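Local structure of beta-galacturonidase (Eisenbergiella tayi, 6NCX) at residues E6-R11 with D245-R250. The protein probably hydrolyses terminal uronic acid residues as a beta-glycosidase of glycoside hydrolase family 2, and binds galacturonate in its active-site pocket. Numbering follows the deposited sequence.
Sequences ETHKIR and DDIIDR
The loop 6-11, which leads into strand 12-15, is held by D245 and D246 of strand 244-251, an edge strand, within this chain, of one sheet of the immunoglobulin-like beta-sandwich of this family 2 glycosidase. The contact is an interdomain joint away from the galacturonate site, carried chiefly by a carboxylate wrapped in backbone N-H groups. D246 CB points toward the loop, and CG standing between its own N and carbonyl carbon (chi1 70°) sets both oxygens among the loop's N-H groups. There OD2 takes K9 N at 2.7 Å on its syn lone pair and I10 N at 3.1 Å from above the carboxylate plane. OD1 is gripped from opposite faces, by R11 N at 3.1 Å and by H8 ND1 at 3.2 Å, with OD1 lying close to the plane of the imidazole ring. With an alanine here the N-H groups of K9, I10 and R11 would probably lose the carboxylate they share, and the H8 ring would be freer to turn. Further along, I248 N donates to T7 O (2.9 Å), and I248 CD1 packs against CG and CE of the bent K9 chain. I247 CD1 meets H8 CE1, while I10 CG2 lies over the backbone of D245. D245 OD2 also accepts from L152 N, and R11 NH1 pairs with E145, tying in strands 150-162 and 142-146. H8 CE1 sits over the R11 guanidinium face, while R11 holds D245 side-on in a salt bridge, guanidinium and carboxylate nearly coplanar (16° apart): NE reaches OD1 at 2.9 Å and NH2 reaches OD2 at 3.0 Å, each on a syn lone pair.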
loop_
_atom_site.group_PDB
_atom_site.type_symbol
_atom_site.label_atom_id
_atom_site.label_comp_id
_atom_site.label_asym_id
_atom_site.label_seq_id
_atom_site.Cartn_x
_atom_site.Cartn_y
_atom_site.Cartn_z
ATOM N N GLU C 6 18.232 -38.332 -9.745
ATOM C CA GLU C 6 19.503 -38.798 -9.193
ATOM C C GLU C 6 20.537 -38.913 -10.312
ATOM O O GLU C 6 20.311 -39.615 -11.303
ATOM C CB GLU C 6 19.319 -40.142 -8.490
ATOM C CG GLU C 6 18.511 -40.079 -7.210
ATOM C CD GLU C 6 19.218 -39.297 -6.117
ATOM O OE1 GLU C 6 20.114 -39.861 -5.455
ATOM O OE2 GLU C 6 18.894 -38.107 -5.924
ATOM N N THR C 7 21.659 -38.213 -10.166
ATOM C CA THR C 7 22.765 -38.296 -11.113
ATOM C C THR C 7 23.741 -39.436 -10.809
ATOM O O THR C 7 24.725 -39.610 -11.545
ATOM C CB THR C 7 23.535 -36.978 -11.132
ATOM O OG1 THR C 7 23.901 -36.631 -9.788
ATOM C CG2 THR C 7 22.701 -35.883 -11.750
ATOM N N HIS C 8 23.507 -40.205 -9.747
ATOM C CA HIS C 8 24.413 -41.280 -9.377
ATOM C C HIS C 8 23.655 -42.387 -8.662
ATOM O O HIS C 8 22.793 -42.121 -7.823
ATOM C CB HIS C 8 25.544 -40.773 -8.477
ATOM C CG HIS C 8 26.480 -39.833 -9.164
ATOM N ND1 HIS C 8 27.296 -40.228 -10.204
ATOM C CD2 HIS C 8 26.729 -38.515 -8.967
ATOM C CE1 HIS C 8 28.012 -39.196 -10.610
ATOM N NE2 HIS C 8 27.688 -38.146 -9.876
ATOM N N LYS C 9 23.981 -43.626 -9.015
ATOM C CA LYS C 9 23.639 -44.798 -8.228
ATOM C C LYS C 9 24.867 -45.559 -7.750
ATOM O O LYS C 9 24.840 -46.142 -6.664
ATOM C CB LYS C 9 22.753 -45.762 -9.035
ATOM C CG LYS C 9 21.540 -45.138 -9.711
ATOM C CD LYS C 9 20.753 -46.217 -10.463
ATOM C CE LYS C 9 20.168 -45.701 -11.761
ATOM N NZ LYS C 9 18.679 -45.669 -11.707
ATOM N N ILE C 10 25.947 -45.554 -8.520
ATOM C CA ILE C 10 27.159 -46.250 -8.111
ATOM C C ILE C 10 28.020 -45.376 -7.212
ATOM O O ILE C 10 28.454 -45.806 -6.141
ATOM C CB ILE C 10 27.935 -46.734 -9.360
ATOM C CG1 ILE C 10 27.147 -47.868 -10.034
ATOM C CG2 ILE C 10 29.324 -47.197 -8.973
ATOM C CD1 ILE C 10 27.643 -48.255 -11.407
ATOM N N ARG C 11 28.281 -44.138 -7.628
ATOM C CA ARG C 11 29.132 -43.255 -6.842
ATOM C C ARG C 11 28.463 -42.904 -5.511
ATOM O O ARG C 11 27.269 -42.588 -5.464
ATOM C CB ARG C 11 29.450 -41.991 -7.629
ATOM C CG ARG C 11 30.504 -41.140 -6.994
ATOM C CD ARG C 11 30.653 -39.835 -7.747
ATOM N NE ARG C 11 31.002 -40.054 -9.146
ATOM C CZ ARG C 11 31.259 -39.077 -10.006
ATOM N NH1 ARG C 11 31.196 -37.821 -9.596
ATOM N NH2 ARG C 11 31.575 -39.355 -11.269
ATOM N N ASP C 245 32.184 -46.719 -11.252
ATOM C CA ASP C 245 31.674 -45.362 -11.175
ATOM C C ASP C 245 30.494 -45.233 -12.133
ATOM O O ASP C 245 30.241 -46.113 -12.958
ATOM C CB ASP C 245 32.784 -44.355 -11.493
ATOM C CG ASP C 245 32.356 -42.933 -11.243
ATOM O OD1 ASP C 245 31.913 -42.649 -10.107
ATOM O OD2 ASP C 245 32.446 -42.118 -12.195
ATOM N N ASP C 246 29.759 -44.132 -12.010
ATOM C CA ASP C 246 28.704 -43.845 -12.964
ATOM C C ASP C 246 28.485 -42.347 -13.049
ATOM O O ASP C 246 28.950 -41.571 -12.209
ATOM C CB ASP C 246 27.391 -44.547 -12.605
ATOM C CG ASP C 246 26.723 -43.969 -11.359
ATOM O OD1 ASP C 246 27.416 -43.365 -10.507
ATOM O OD2 ASP C 246 25.492 -44.150 -11.220
ATOM N N ILE C 247 27.777 -41.952 -14.098
ATOM C CA ILE C 247 27.280 -40.596 -14.257
ATOM C C ILE C 247 25.946 -40.731 -14.968
ATOM O O ILE C 247 25.826 -41.489 -15.936
ATOM C CB ILE C 247 28.283 -39.688 -15.011
ATOM C CG1 ILE C 247 27.842 -38.226 -14.998
ATOM C CG2 ILE C 247 28.433 -40.101 -16.446
ATOM C CD1 ILE C 247 27.569 -37.680 -13.630
ATOM N N ILE C 248 24.923 -40.070 -14.431
ATOM C CA ILE C 248 23.578 -40.089 -14.994
ATOM C C ILE C 248 23.155 -38.649 -15.279
ATOM O O ILE C 248 23.286 -37.773 -14.416
ATOM C CB ILE C 248 22.574 -40.775 -14.048
ATOM C CG1 ILE C 248 23.134 -42.089 -13.509
ATOM C CG2 ILE C 248 21.247 -41.027 -14.748
ATOM C CD1 ILE C 248 22.243 -42.741 -12.439
ATOM N N ASP C 249 22.649 -38.413 -16.487
ATOM C CA ASP C 249 22.069 -37.133 -16.871
ATOM C C ASP C 249 20.781 -37.418 -17.649
ATOM O O ASP C 249 20.327 -38.564 -17.739
ATOM C CB ASP C 249 23.080 -36.305 -17.674
ATOM C CG ASP C 249 22.813 -34.801 -17.590
ATOM O OD1 ASP C 249 23.772 -34.014 -17.738
ATOM O OD2 ASP C 249 21.652 -34.395 -17.362
ATOM N N ARG C 250 20.169 -36.368 -18.198
ATOM C CA ARG C 250 18.940 -36.487 -18.977
ATOM C C ARG C 250 19.086 -35.736 -20.286
ATOM O O ARG C 250 19.728 -34.682 -20.348
ATOM C CB ARG C 250 17.700 -35.942 -18.244
ATOM C CG ARG C 250 17.263 -36.755 -17.046
ATOM C CD ARG C 250 15.865 -36.377 -16.562
ATOM N NE ARG C 250 15.733 -34.932 -16.420
ATOM C CZ ARG C 250 14.755 -34.324 -15.761
ATOM N NH1 ARG C 250 13.810 -35.036 -15.166
ATOM N NH2 ARG C 250 14.724 -33.003 -15.699
#